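Local coordinates for maltose-binding protein MalE1 (Thermotoga maritima, PDB 6DTU) that binds maltotetraose as a periplasmic-type solute-binding protein and probably hands maltodextrins to a membrane transporter for uptake, at residues E23-A26 with V30-E33; P79-L84 with F281-I286; A159-G164 with V193-R198; R294-D299 with E310-N315. One frame throughout, in Å; residues are numbered along the deposited sequence.

Contact 1 of 4, residues E23-A26 with V30-E33; sequences EFKA and VEVE
Phe-24 and Lys-25, neighbours near the end of a helix, divide the apolar and polar work of meeting residues 30-33. The apolar part belongs to the buried Phe-24, whose ring leans on two valines. CE2 lies 3.8 Å from CB of Val-30, with Val-30 CG1 in the ring plane at its edge, and CD2 lies 4.0 Å from CG2 of Val-32, whose side chain crosses the phenylalanine at about a right angle. Beta-branched Val-32 suits the strand and offers the ring a methyl; Val-30, just before the strand, presents its branched CB end.

The polar part is a salt bridge at the surface. Lys-25 runs fully extended beside Glu-31, and its NZ reaches OE2 of Glu-31 at 3.0 Å, on the syn side and 16° out of the carboxylate plane. Glu-31 starts out away from the helix; the bend at chi2 (78°) brings its carboxylate back alongside the lysine. Closer to the backbone, CA of Lys-25 makes a CA-H...O contact with the carbonyl O of Val-30 (3.1 Å).

Helix 14-28 and strand 31-36 continue a beta-alpha-beta unit begun by strand 4-9, whose backbone hydrogen-bonds to that of Glu-31 and Glu-33; helix 275-286 meets Val-30 through Leu-277 and Phe-24 through Phe-281.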
loop_
_atom_site.group_PDB
_atom_site.type_symbol
_atom_site.label_atom_id
_atom_site.label_comp_id
_atom_site.label_asym_id
_atom_site.label_seq_id
_atom_site.Cartn_x
_atom_site.Cartn_y
_atom_site.Cartn_z
ATOM N N GLU A 23 19.441 -18.465 6.742
ATOM C CA GLU A 23 20.599 -18.631 5.863
ATOM C C GLU A 23 21.729 -17.692 6.261
ATOM O O GLU A 23 22.897 -18.098 6.318
ATOM C CB GLU A 23 20.173 -18.425 4.402
ATOM C CG GLU A 23 19.117 -19.456 3.953
ATOM C CD GLU A 23 18.507 -19.193 2.595
ATOM O OE1 GLU A 23 18.900 -18.197 1.950
ATOM O OE2 GLU A 23 17.598 -19.968 2.197
ATOM N N PHE A 24 21.399 -16.447 6.597
ATOM C CA PHE A 24 22.417 -15.501 7.030
ATOM C C PHE A 24 23.071 -15.974 8.319
ATOM O O PHE A 24 24.286 -15.851 8.487
ATOM C CB PHE A 24 21.747 -14.132 7.221
ATOM C CG PHE A 24 22.703 -12.965 7.291
ATOM C CD1 PHE A 24 23.256 -12.424 6.115
ATOM C CD2 PHE A 24 23.036 -12.388 8.518
ATOM C CE1 PHE A 24 24.144 -11.342 6.167
ATOM C CE2 PHE A 24 23.921 -11.289 8.572
ATOM C CZ PHE A 24 24.461 -10.769 7.391
ATOM N N LYS A 25 22.280 -16.522 9.233
ATOM C CA LYS A 25 22.794 -17.027 10.498
ATOM C C LYS A 25 23.728 -18.210 10.273
ATOM O O LYS A 25 24.803 -18.279 10.875
ATOM C CB LYS A 25 21.614 -17.418 11.387
ATOM C CG LYS A 25 22.028 -18.058 12.711
ATOM C CD LYS A 25 20.834 -18.662 13.427
ATOM C CE LYS A 25 21.275 -19.274 14.741
ATOM N NZ LYS A 25 20.101 -19.776 15.517
ATOM N N ALA A 26 23.339 -19.146 9.396
ATOM C CA ALA A 26 24.213 -20.281 9.109
ATOM C C ALA A 26 25.553 -19.820 8.549
ATOM O O ALA A 26 26.602 -20.394 8.872
ATOM C CB ALA A 26 23.524 -21.254 8.143
ATOM N N VAL A 30 25.190 -14.635 12.770
ATOM C CA VAL A 30 24.401 -13.494 13.208
ATOM C C VAL A 30 22.977 -13.998 13.368
ATOM O O VAL A 30 22.407 -14.574 12.434
ATOM C CB VAL A 30 24.473 -12.380 12.149
ATOM C CG1 VAL A 30 23.518 -11.233 12.469
ATOM C CG2 VAL A 30 25.916 -11.866 11.997
ATOM N N GLU A 31 22.415 -13.849 14.564
ATOM C CA GLU A 31 21.041 -14.278 14.765
ATOM C C GLU A 31 20.114 -13.316 14.050
ATOM O O GLU A 31 20.302 -12.100 14.103
ATOM C CB GLU A 31 20.706 -14.296 16.254
ATOM C CG GLU A 31 19.417 -14.972 16.559
ATOM C CD GLU A 31 19.621 -16.483 16.515
ATOM O OE1 GLU A 31 20.779 -16.930 16.726
ATOM O OE2 GLU A 31 18.638 -17.219 16.262
ATOM N N VAL A 32 19.125 -13.854 13.352
ATOM C CA VAL A 32 18.129 -13.016 12.694
ATOM C C VAL A 32 16.747 -13.410 13.196
ATOM O O VAL A 32 16.373 -14.591 13.179
ATOM C CB VAL A 32 18.227 -13.079 11.159
ATOM C CG1 VAL A 32 17.237 -12.083 10.539
ATOM C CG2 VAL A 32 19.672 -12.773 10.695
ATOM N N GLU A 33 15.979 -12.420 13.618
ATOM C CA GLU A 33 14.692 -12.668 14.242
ATOM C C GLU A 33 13.650 -11.868 13.484
ATOM O O GLU A 33 13.760 -10.642 13.375
ATOM C CB GLU A 33 14.745 -12.233 15.694
ATOM C CG GLU A 33 13.397 -12.198 16.336
ATOM C CD GLU A 33 13.514 -11.934 17.796
ATOM O OE1 GLU A 33 14.243 -12.693 18.448
ATOM O OE2 GLU A 33 12.904 -10.962 18.276
#

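Contact 2 of 4, residues P79-L84 with F281-I286; sequences PNFSDL and FLTSFI
Phe-81 rests against Thr-283, and the contact can be followed outward along the phenylalanine. Its CB lies 3.8 Å from CB of Thr-283. At CG the approach is closest, 3.5 Å to the threonine methyl CG2. Going round the ring, CD1 still meets CB and CG2 of Thr-283, and CD2 meets CG2; the far atoms CE1, CE2 and CZ extend beyond the threonine, with no partner in residues 281-286 within 4.2 Å. With chi1 at 54°, CG sits between the backbone N and the carbonyl carbon, which turns one face of the ring to the helix. The methyl makes a CH-pi contact there, 22° off the ring normal and displaced toward the rim. CB of Leu-84 lies over the centre of the opposite face, and the ring is sandwiched between its own loop and the helix.

Threonine suits this place because its two branches part company: CG2 goes to the ring, while OG1 turns back to the carbonyl O of Ile-279, one turn earlier in the helix. The polar link between the segments runs through a water. It donates to the carbonyl O of Thr-283 (2.9 Å) and to OD2 of Asp-83, also at 2.9 Å, and accepts from the backbone N of Asp-83. The other carboxylate oxygen, OD1, forms a salt bridge with Arg-305.

The helix has a pi-type turn at 282-286, with Ile-286 N bonded to Phe-281 O at 3.1 Å. The contact thus fastens a surface loop to helix 275-286, which covers the larger mixed sheet in the alpha/beta fold of a bacterial solute-binding protein.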
loop_
_atom_site.group_PDB
_atom_site.type_symbol
_atom_site.label_atom_id
_atom_site.label_comp_id
_atom_site.label_asym_id
_atom_site.label_seq_id
_atom_site.Cartn_x
_atom_site.Cartn_y
_atom_site.Cartn_z
ATOM N N PRO A 79 24.340 4.464 3.009
ATOM C CA PRO A 79 25.402 4.924 2.118
ATOM C C PRO A 79 25.393 4.114 0.838
ATOM O O PRO A 79 24.812 3.029 0.751
ATOM C CB PRO A 79 26.682 4.683 2.922
ATOM C CG PRO A 79 26.210 4.631 4.357
ATOM C CD PRO A 79 24.866 3.991 4.303
ATOM N N ASN A 80 26.051 4.669 -0.171
ATOM C CA ASN A 80 26.090 4.014 -1.462
ATOM C C ASN A 80 26.644 2.595 -1.303
ATOM O O ASN A 80 27.491 2.319 -0.452
ATOM C CB ASN A 80 26.957 4.852 -2.405
ATOM C CG ASN A 80 26.317 6.192 -2.766
ATOM O OD1 ASN A 80 25.181 6.514 -2.367
ATOM N ND2 ASN A 80 27.069 7.003 -3.499
ATOM N N PHE A 81 26.155 1.693 -2.142
ATOM C CA PHE A 81 26.591 0.308 -2.108
ATOM C C PHE A 81 26.599 -0.195 -3.538
ATOM O O PHE A 81 25.985 0.403 -4.420
ATOM C CB PHE A 81 25.680 -0.557 -1.214
ATOM C CG PHE A 81 24.215 -0.468 -1.563
ATOM C CD1 PHE A 81 23.607 -1.492 -2.265
ATOM C CD2 PHE A 81 23.450 0.635 -1.191
ATOM C CE1 PHE A 81 22.255 -1.420 -2.602
ATOM C CE2 PHE A 81 22.103 0.717 -1.523
ATOM C CZ PHE A 81 21.508 -0.320 -2.237
ATOM N N SER A 82 27.334 -1.278 -3.763
ATOM C CA SER A 82 27.600 -1.729 -5.128
ATOM C C SER A 82 26.324 -2.079 -5.890
ATOM O O SER A 82 26.258 -1.891 -7.108
ATOM C CB SER A 82 28.543 -2.922 -5.105
ATOM O OG SER A 82 27.924 -4.013 -4.448
ATOM N N ASP A 83 25.311 -2.598 -5.210
ATOM C CA ASP A 83 24.080 -2.954 -5.902
ATOM C C ASP A 83 23.126 -1.792 -6.108
ATOM O O ASP A 83 22.072 -2.013 -6.695
ATOM C CB ASP A 83 23.350 -4.098 -5.212
ATOM C CG ASP A 83 24.000 -5.425 -5.489
ATOM O OD1 ASP A 83 23.673 -6.042 -6.518
ATOM O OD2 ASP A 83 24.876 -5.832 -4.696
ATOM N N LEU A 84 23.480 -0.577 -5.684
ATOM C CA LEU A 84 22.558 0.549 -5.804
ATOM C C LEU A 84 22.122 0.781 -7.253
ATOM O O LEU A 84 20.941 1.042 -7.515
ATOM C CB LEU A 84 23.223 1.799 -5.214
ATOM C CG LEU A 84 22.531 3.153 -5.319
ATOM C CD1 LEU A 84 21.328 3.130 -4.395
ATOM C CD2 LEU A 84 23.497 4.281 -4.966
ATOM N N PHE A 281 23.590 -6.421 6.160
ATOM C CA PHE A 281 22.594 -7.430 5.823
ATOM C C PHE A 281 21.728 -6.999 4.636
ATOM O O PHE A 281 21.478 -7.787 3.714
ATOM C CB PHE A 281 21.777 -7.679 7.081
ATOM C CG PHE A 281 20.617 -8.571 6.901
ATOM C CD1 PHE A 281 20.772 -9.931 6.869
ATOM C CD2 PHE A 281 19.352 -8.047 6.802
ATOM C CE1 PHE A 281 19.676 -10.760 6.739
ATOM C CE2 PHE A 281 18.257 -8.863 6.648
ATOM C CZ PHE A 281 18.413 -10.210 6.622
ATOM N N LEU A 282 21.297 -5.739 4.624
ATOM C CA LEU A 282 20.426 -5.279 3.546
ATOM C C LEU A 282 21.180 -5.166 2.230
ATOM O O LEU A 282 20.675 -5.601 1.189
ATOM C CB LEU A 282 19.793 -3.937 3.907
ATOM C CG LEU A 282 18.824 -4.022 5.091
ATOM C CD1 LEU A 282 18.263 -2.623 5.291
ATOM C CD2 LEU A 282 17.707 -5.020 4.849
ATOM N N THR A 283 22.372 -4.560 2.244
ATOM C CA THR A 283 23.063 -4.284 0.979
ATOM C C THR A 283 23.774 -5.506 0.411
ATOM O O THR A 283 23.861 -5.658 -0.813
ATOM C CB THR A 283 24.062 -3.131 1.135
ATOM O OG1 THR A 283 25.076 -3.513 2.079
ATOM C CG2 THR A 283 23.337 -1.854 1.580
ATOM N N SER A 284 24.347 -6.348 1.265
ATOM C CA SER A 284 25.184 -7.438 0.778
ATOM C C SER A 284 24.404 -8.713 0.509
ATOM O O SER A 284 24.943 -9.627 -0.132
ATOM C CB SER A 284 26.274 -7.762 1.805
ATOM O OG SER A 284 25.727 -8.525 2.885
ATOM N N PHE A 285 23.173 -8.806 1.010
ATOM C CA PHE A 285 22.400 -10.043 0.967
ATOM C C PHE A 285 20.993 -9.774 0.451
ATOM O O PHE A 285 20.609 -10.300 -0.594
ATOM C CB PHE A 285 22.359 -10.691 2.366
ATOM C CG PHE A 285 21.528 -11.959 2.458
ATOM C CD1 PHE A 285 21.621 -12.956 1.486
ATOM C CD2 PHE A 285 20.716 -12.193 3.564
ATOM C CE1 PHE A 285 20.876 -14.122 1.577
ATOM C CE2 PHE A 285 19.977 -13.377 3.665
ATOM C CZ PHE A 285 20.078 -14.347 2.679
ATOM N N ILE A 286 20.227 -8.937 1.151
ATOM C CA ILE A 286 18.837 -8.707 0.761
ATOM C C ILE A 286 18.762 -8.064 -0.626
ATOM O O ILE A 286 17.865 -8.362 -1.421
ATOM C CB ILE A 286 18.093 -7.911 1.856
ATOM C CG1 ILE A 286 17.962 -8.739 3.136
ATOM C CG2 ILE A 286 16.700 -7.471 1.406
ATOM C CD1 ILE A 286 17.084 -9.985 2.978
HETATM O O HOH W 1 25.739 -4.167 -2.502
#

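Contact 3 of 4, residues A159-G164 with V193-R198; sequences APFIFG and VKLLKR
Buried apolar packing between two helices, 159-164 against 193-198, is carried by Phe-161 on Leu-195 and Ile-162 on Val-193. The segments belong to helices 155-164 and 187-201, whose axes here pass 9.0 Å apart with an angle of 136° between their directions, so the two helices run obliquely antiparallel.

Leu-195 places a single methyl, CD2, over the middle of the Phe-161 ring, 3.7 Å from its centroid and 9° off the normal. This is a nearly vertical CH-pi contact: all six ring carbons lie within 4.1 Å of that methyl. The side chains cross at about a right angle, and a leucine, branching at CG, is long enough to present one methyl while its stem stays on its own helix.

Ile-162 and Val-193 instead lie side by side, pointing the same way. The isoleucine has CG1 opposite its carbonyl carbon (chi1 -69°), and this branch meets CG2 of Val-193 at 3.7 Å; CD1 also rests on that methyl.

Beyond the pair, Val-193 and Leu-196 pack on Leu-348 of helix 341-352, and Phe-161 touches Met-127 of helix 127-140. These neighbours extend the apolar cluster, a piece of helix-helix packing within the alpha/beta fold of a periplasmic binding protein.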
loop_
_atom_site.group_PDB
_atom_site.type_symbol
_atom_site.label_atom_id
_atom_site.label_comp_id
_atom_site.label_asym_id
_atom_site.label_seq_id
_atom_site.Cartn_x
_atom_site.Cartn_y
_atom_site.Cartn_z
ATOM N N ALA A 159 -9.070 6.436 -2.472
ATOM C CA ALA A 159 -8.248 7.348 -3.259
ATOM C C ALA A 159 -8.374 7.195 -4.771
ATOM O O ALA A 159 -8.348 8.229 -5.457
ATOM C CB ALA A 159 -6.777 7.261 -2.820
ATOM N N PRO A 160 -8.473 5.993 -5.364
ATOM C CA PRO A 160 -8.595 5.945 -6.827
ATOM C C PRO A 160 -9.774 6.755 -7.343
ATOM O O PRO A 160 -9.658 7.357 -8.422
ATOM C CB PRO A 160 -8.746 4.448 -7.139
ATOM C CG PRO A 160 -8.140 3.746 -5.971
ATOM C CD PRO A 160 -8.439 4.633 -4.788
ATOM N N PHE A 161 -10.878 6.827 -6.586
ATOM C CA PHE A 161 -12.033 7.626 -7.014
ATOM C C PHE A 161 -11.765 9.112 -6.830
ATOM O O PHE A 161 -12.089 9.934 -7.698
ATOM C CB PHE A 161 -13.275 7.283 -6.188
ATOM C CG PHE A 161 -13.758 5.862 -6.312
ATOM C CD1 PHE A 161 -13.381 5.037 -7.363
ATOM C CD2 PHE A 161 -14.614 5.356 -5.347
ATOM C CE1 PHE A 161 -13.850 3.744 -7.438
ATOM C CE2 PHE A 161 -15.086 4.064 -5.420
ATOM C CZ PHE A 161 -14.705 3.248 -6.458
ATOM N N ILE A 162 -11.213 9.467 -5.672
ATOM C CA ILE A 162 -10.900 10.855 -5.351
ATOM C C ILE A 162 -9.933 11.436 -6.378
ATOM O O ILE A 162 -10.146 12.534 -6.909
ATOM C CB ILE A 162 -10.339 10.913 -3.915
ATOM C CG1 ILE A 162 -11.453 10.583 -2.916
ATOM C CG2 ILE A 162 -9.621 12.252 -3.628
ATOM C CD1 ILE A 162 -10.962 10.327 -1.525
ATOM N N PHE A 163 -8.833 10.721 -6.649
ATOM C CA PHE A 163 -7.845 11.231 -7.587
ATOM C C PHE A 163 -8.329 11.156 -9.023
ATOM O O PHE A 163 -7.998 12.032 -9.832
ATOM C CB PHE A 163 -6.529 10.470 -7.434
ATOM C CG PHE A 163 -5.908 10.579 -6.053
ATOM C CD1 PHE A 163 -6.150 11.667 -5.231
ATOM C CD2 PHE A 163 -5.073 9.579 -5.592
ATOM C CE1 PHE A 163 -5.579 11.743 -3.975
ATOM C CE2 PHE A 163 -4.489 9.651 -4.365
ATOM C CZ PHE A 163 -4.743 10.739 -3.538
ATOM N N GLY A 164 -9.110 10.137 -9.364
ATOM C CA GLY A 164 -9.590 10.033 -10.733
ATOM C C GLY A 164 -10.373 11.259 -11.163
ATOM O O GLY A 164 -10.252 11.719 -12.303
ATOM N N VAL A 193 -15.910 10.987 -3.752
ATOM C CA VAL A 193 -16.541 10.445 -2.551
ATOM C C VAL A 193 -18.046 10.297 -2.754
ATOM O O VAL A 193 -18.687 9.443 -2.129
ATOM C CB VAL A 193 -16.166 11.310 -1.331
ATOM C CG1 VAL A 193 -16.834 10.809 -0.061
ATOM C CG2 VAL A 193 -14.639 11.304 -1.126
ATOM N N LYS A 194 -18.631 11.100 -3.644
ATOM C CA LYS A 194 -20.032 10.881 -3.993
ATOM C C LYS A 194 -20.225 9.571 -4.738
ATOM O O LYS A 194 -21.293 8.961 -4.626
ATOM C CB LYS A 194 -20.595 12.065 -4.777
ATOM C CG LYS A 194 -20.883 13.267 -3.893
ATOM C CD LYS A 194 -21.612 14.334 -4.687
ATOM C CE LYS A 194 -21.971 15.528 -3.808
ATOM N NZ LYS A 194 -22.627 15.132 -2.530
ATOM N N LEU A 195 -19.215 9.126 -5.502
ATOM C CA LEU A 195 -19.269 7.784 -6.075
ATOM C C LEU A 195 -19.239 6.718 -4.977
ATOM O O LEU A 195 -20.031 5.770 -5.014
ATOM C CB LEU A 195 -18.138 7.596 -7.088
ATOM C CG LEU A 195 -18.003 6.207 -7.729
ATOM C CD1 LEU A 195 -19.241 5.890 -8.548
ATOM C CD2 LEU A 195 -16.735 6.088 -8.575
ATOM N N LEU A 196 -18.371 6.877 -3.967
ATOM C CA LEU A 196 -18.394 5.954 -2.836
ATOM C C LEU A 196 -19.769 5.930 -2.191
ATOM O O LEU A 196 -20.311 4.855 -1.904
ATOM C CB LEU A 196 -17.334 6.357 -1.802
ATOM C CG LEU A 196 -17.423 5.671 -0.431
ATOM C CD1 LEU A 196 -17.224 4.172 -0.610
ATOM C CD2 LEU A 196 -16.405 6.268 0.513
ATOM N N LYS A 197 -20.370 7.105 -1.996
ATOM C CA LYS A 197 -21.682 7.134 -1.359
ATOM C C LYS A 197 -22.738 6.461 -2.230
ATOM O O LYS A 197 -23.617 5.761 -1.713
ATOM C CB LYS A 197 -22.087 8.564 -0.994
ATOM C CG LYS A 197 -23.373 8.596 -0.185
ATOM C CD LYS A 197 -23.662 9.940 0.446
ATOM C CE LYS A 197 -24.787 9.779 1.455
ATOM N NZ LYS A 197 -24.249 9.341 2.781
ATOM N N ARG A 198 -22.634 6.615 -3.553
ATOM C CA ARG A 198 -23.536 5.912 -4.458
ATOM C C ARG A 198 -23.432 4.401 -4.274
ATOM O O ARG A 198 -24.446 3.704 -4.196
ATOM C CB ARG A 198 -23.229 6.304 -5.904
ATOM C CG ARG A 198 -24.156 5.640 -6.921
ATOM C CD ARG A 198 -23.684 5.853 -8.355
ATOM N NE ARG A 198 -24.354 4.949 -9.286
ATOM C CZ ARG A 198 -23.947 4.739 -10.535
ATOM N NH1 ARG A 198 -22.865 5.356 -10.990
ATOM N NH2 ARG A 198 -24.603 3.897 -11.328
#

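Contact 4 of 4, residues R294-D299 with E310-N315; sequences RIYLGD and ELVKDN
Tyr-296 OH is joined to Asn-315 by a water that sits 2.8 Å from the phenol oxygen and accepts from ND2 of Asn-315 at 2.9 Å. The direct separation of Tyr-296 OH and Asn-315 ND2 is 3.6 Å, and the water supplies the connection. In the alpha/beta fold of this solute-binding protein, the bridge links helix 289-298, which carries Tyr-296, to the turn after helix 306-312, with the short strand 302-303 between them in the chain; Asn-315 is the N-cap of helix 316-326. Asparagine suits that post because its two polar atoms part: OD1 caps the backbone N of Asp-317, and ND2 is left to reach the water. The ring of Tyr-296 and the amide of Asn-315 are steeply inclined, with planes 76° apart.

A type I turn from Val-312 to Asn-315 brings the asparagine round to the tyrosine, closed by the backbone bond from Asn-315 N to the carbonyl O of Val-312. The turn's second residue, Lys-313, pairs with Glu-310 in a salt bridge at the surface, through weak hydrogen bonds.

The buried body of the contact is apolar. A chi1 of 164° sets the Tyr-296 ring away from its backbone N, and the tyrosine and Val-312 slide past each other in opposite directions. Tyrosine fits such a place, giving a broad face to the core and a hydroxyl to the water. Pro-303 of strand 302-303 touches both residues. The methyl CG1 of Val-312 lies over one face of the ring, 23° off the normal, and comes within 3.4 Å of CE2 of Tyr-296.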
loop_
_atom_site.group_PDB
_atom_site.type_symbol
_atom_site.label_atom_id
_atom_site.label_comp_id
_atom_site.label_asym_id
_atom_site.label_seq_id
_atom_site.Cartn_x
_atom_site.Cartn_y
_atom_site.Cartn_z
ATOM N N ARG A 294 13.563 -14.159 -4.772
ATOM C CA ARG A 294 12.966 -15.011 -3.752
ATOM C C ARG A 294 11.942 -14.249 -2.921
ATOM O O ARG A 294 10.909 -14.811 -2.556
ATOM C CB ARG A 294 14.040 -15.636 -2.871
ATOM C CG ARG A 294 14.843 -16.642 -3.628
ATOM C CD ARG A 294 16.008 -17.130 -2.805
ATOM N NE ARG A 294 15.533 -17.796 -1.616
ATOM C CZ ARG A 294 16.292 -18.110 -0.575
ATOM N NH1 ARG A 294 17.580 -17.819 -0.574
ATOM N NH2 ARG A 294 15.742 -18.707 0.473
ATOM N N ILE A 295 12.215 -12.975 -2.612
ATOM C CA ILE A 295 11.230 -12.139 -1.928
ATOM C C ILE A 295 9.976 -11.979 -2.777
ATOM O O ILE A 295 8.852 -12.118 -2.275
ATOM C CB ILE A 295 11.838 -10.785 -1.494
ATOM C CG1 ILE A 295 12.832 -10.995 -0.342
ATOM C CG2 ILE A 295 10.735 -9.805 -1.051
ATOM C CD1 ILE A 295 13.653 -9.776 -0.046
ATOM N N TYR A 296 10.142 -11.690 -4.078
ATOM C CA TYR A 296 8.987 -11.655 -4.975
ATOM C C TYR A 296 8.214 -12.963 -4.932
ATOM O O TYR A 296 6.983 -12.970 -4.859
ATOM C CB TYR A 296 9.402 -11.350 -6.427
ATOM C CG TYR A 296 8.284 -11.692 -7.400
ATOM C CD1 TYR A 296 7.272 -10.782 -7.678
ATOM C CD2 TYR A 296 8.224 -12.943 -8.008
ATOM C CE1 TYR A 296 6.235 -11.108 -8.551
ATOM C CE2 TYR A 296 7.239 -13.260 -8.881
ATOM C CZ TYR A 296 6.224 -12.360 -9.141
ATOM O OH TYR A 296 5.203 -12.725 -10.000
ATOM N N LEU A 297 8.915 -14.089 -5.036
ATOM C CA LEU A 297 8.209 -15.372 -5.047
ATOM C C LEU A 297 7.436 -15.593 -3.760
ATOM O O LEU A 297 6.360 -16.203 -3.780
ATOM C CB LEU A 297 9.197 -16.512 -5.305
ATOM C CG LEU A 297 9.768 -16.488 -6.720
ATOM C CD1 LEU A 297 10.828 -17.560 -6.841
ATOM C CD2 LEU A 297 8.656 -16.695 -7.747
ATOM N N GLY A 298 7.966 -15.105 -2.634
ATOM C CA GLY A 298 7.278 -15.205 -1.360
ATOM C C GLY A 298 6.233 -14.140 -1.119
ATOM O O GLY A 298 5.310 -14.367 -0.332
ATOM N N ASP A 299 6.340 -13.003 -1.804
ATOM C CA ASP A 299 5.471 -11.849 -1.563
ATOM C C ASP A 299 5.360 -11.104 -2.887
ATOM O O ASP A 299 6.013 -10.068 -3.083
ATOM C CB ASP A 299 6.087 -10.959 -0.471
ATOM C CG ASP A 299 5.308 -9.693 -0.205
ATOM O OD1 ASP A 299 4.165 -9.569 -0.681
ATOM O OD2 ASP A 299 5.850 -8.809 0.507
ATOM N N GLU A 310 12.437 -7.819 -14.754
ATOM C CA GLU A 310 12.556 -8.475 -16.049
ATOM C C GLU A 310 12.171 -9.948 -15.986
ATOM O O GLU A 310 11.633 -10.488 -16.960
ATOM C CB GLU A 310 13.975 -8.311 -16.589
ATOM C CG GLU A 310 14.204 -9.036 -17.901
ATOM C CD GLU A 310 13.545 -8.315 -19.070
ATOM O OE1 GLU A 310 13.255 -7.110 -18.930
ATOM O OE2 GLU A 310 13.323 -8.948 -20.122
ATOM N N LEU A 311 12.425 -10.617 -14.852
ATOM C CA LEU A 311 12.073 -12.028 -14.711
ATOM C C LEU A 311 10.570 -12.245 -14.656
ATOM O O LEU A 311 10.082 -13.285 -15.097
ATOM C CB LEU A 311 12.699 -12.607 -13.441
ATOM C CG LEU A 311 14.225 -12.670 -13.327
ATOM C CD1 LEU A 311 14.611 -13.079 -11.924
ATOM C CD2 LEU A 311 14.799 -13.650 -14.315
ATOM N N VAL A 312 9.820 -11.268 -14.150
ATOM C CA VAL A 312 8.404 -11.452 -13.839
ATOM C C VAL A 312 7.476 -10.644 -14.731
ATOM O O VAL A 312 6.248 -10.773 -14.595
ATOM C CB VAL A 312 8.123 -11.194 -12.343
ATOM C CG1 VAL A 312 9.034 -12.070 -11.482
ATOM C CG2 VAL A 312 8.348 -9.725 -11.990
ATOM N N LYS A 313 8.013 -9.892 -15.700
ATOM C CA LYS A 313 7.229 -8.894 -16.424
ATOM C C LYS A 313 6.062 -9.504 -17.206
ATOM O O LYS A 313 5.085 -8.804 -17.499
ATOM C CB LYS A 313 8.151 -8.127 -17.373
ATOM C CG LYS A 313 8.751 -9.041 -18.434
ATOM C CD LYS A 313 9.021 -8.339 -19.730
ATOM C CE LYS A 313 10.228 -7.450 -19.612
ATOM N NZ LYS A 313 10.864 -7.166 -20.931
ATOM N N ASP A 314 6.147 -10.778 -17.580
ATOM C CA ASP A 314 5.085 -11.426 -18.340
ATOM C C ASP A 314 4.041 -12.133 -17.486
ATOM O O ASP A 314 3.075 -12.666 -18.040
ATOM C CB ASP A 314 5.659 -12.372 -19.395
ATOM C CG ASP A 314 6.342 -11.624 -20.511
ATOM O OD1 ASP A 314 5.900 -10.491 -20.803
ATOM O OD2 ASP A 314 7.321 -12.144 -21.080
ATOM N N ASN A 315 4.198 -12.161 -16.168
ATOM C CA ASN A 315 3.162 -12.742 -15.322
ATOM C C ASN A 315 1.872 -11.942 -15.452
ATOM O O ASN A 315 1.896 -10.715 -15.301
ATOM C CB ASN A 315 3.615 -12.780 -13.863
ATOM C CG ASN A 315 2.656 -13.568 -12.954
ATOM O OD1 ASN A 315 1.465 -13.245 -12.832
ATOM N ND2 ASN A 315 3.172 -14.614 -12.334
HETATM O O HOH W 2 5.950 -13.957 -12.379
#

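Overall arrangement
Contacts 1, 2 and 4 gather around the larger mixed sheet, their centres about 17 Å (1 and 2), 20 Å (2 and 4) and 24 Å (1 and 4) apart, whereas the centre of contact 3 lies about 31 to 46 Å from theirs, among helices on the other side of the chain. Contacts 1 and 2 meet where Phe-24 packs on Phe-285. Contact 4 joins contact 1 by a salt bridge, Glu-23 OE2 to Arg-294 NH2 (2.8 Å), and contact 2 through Ile-286 and Ile-295 on successive helices. Along the chain, contact 1 comes first, contact 2 encloses contact 3, and contact 4 follows, consistent with a chain that crosses between two lobes and returns, maltotetraose lying between them.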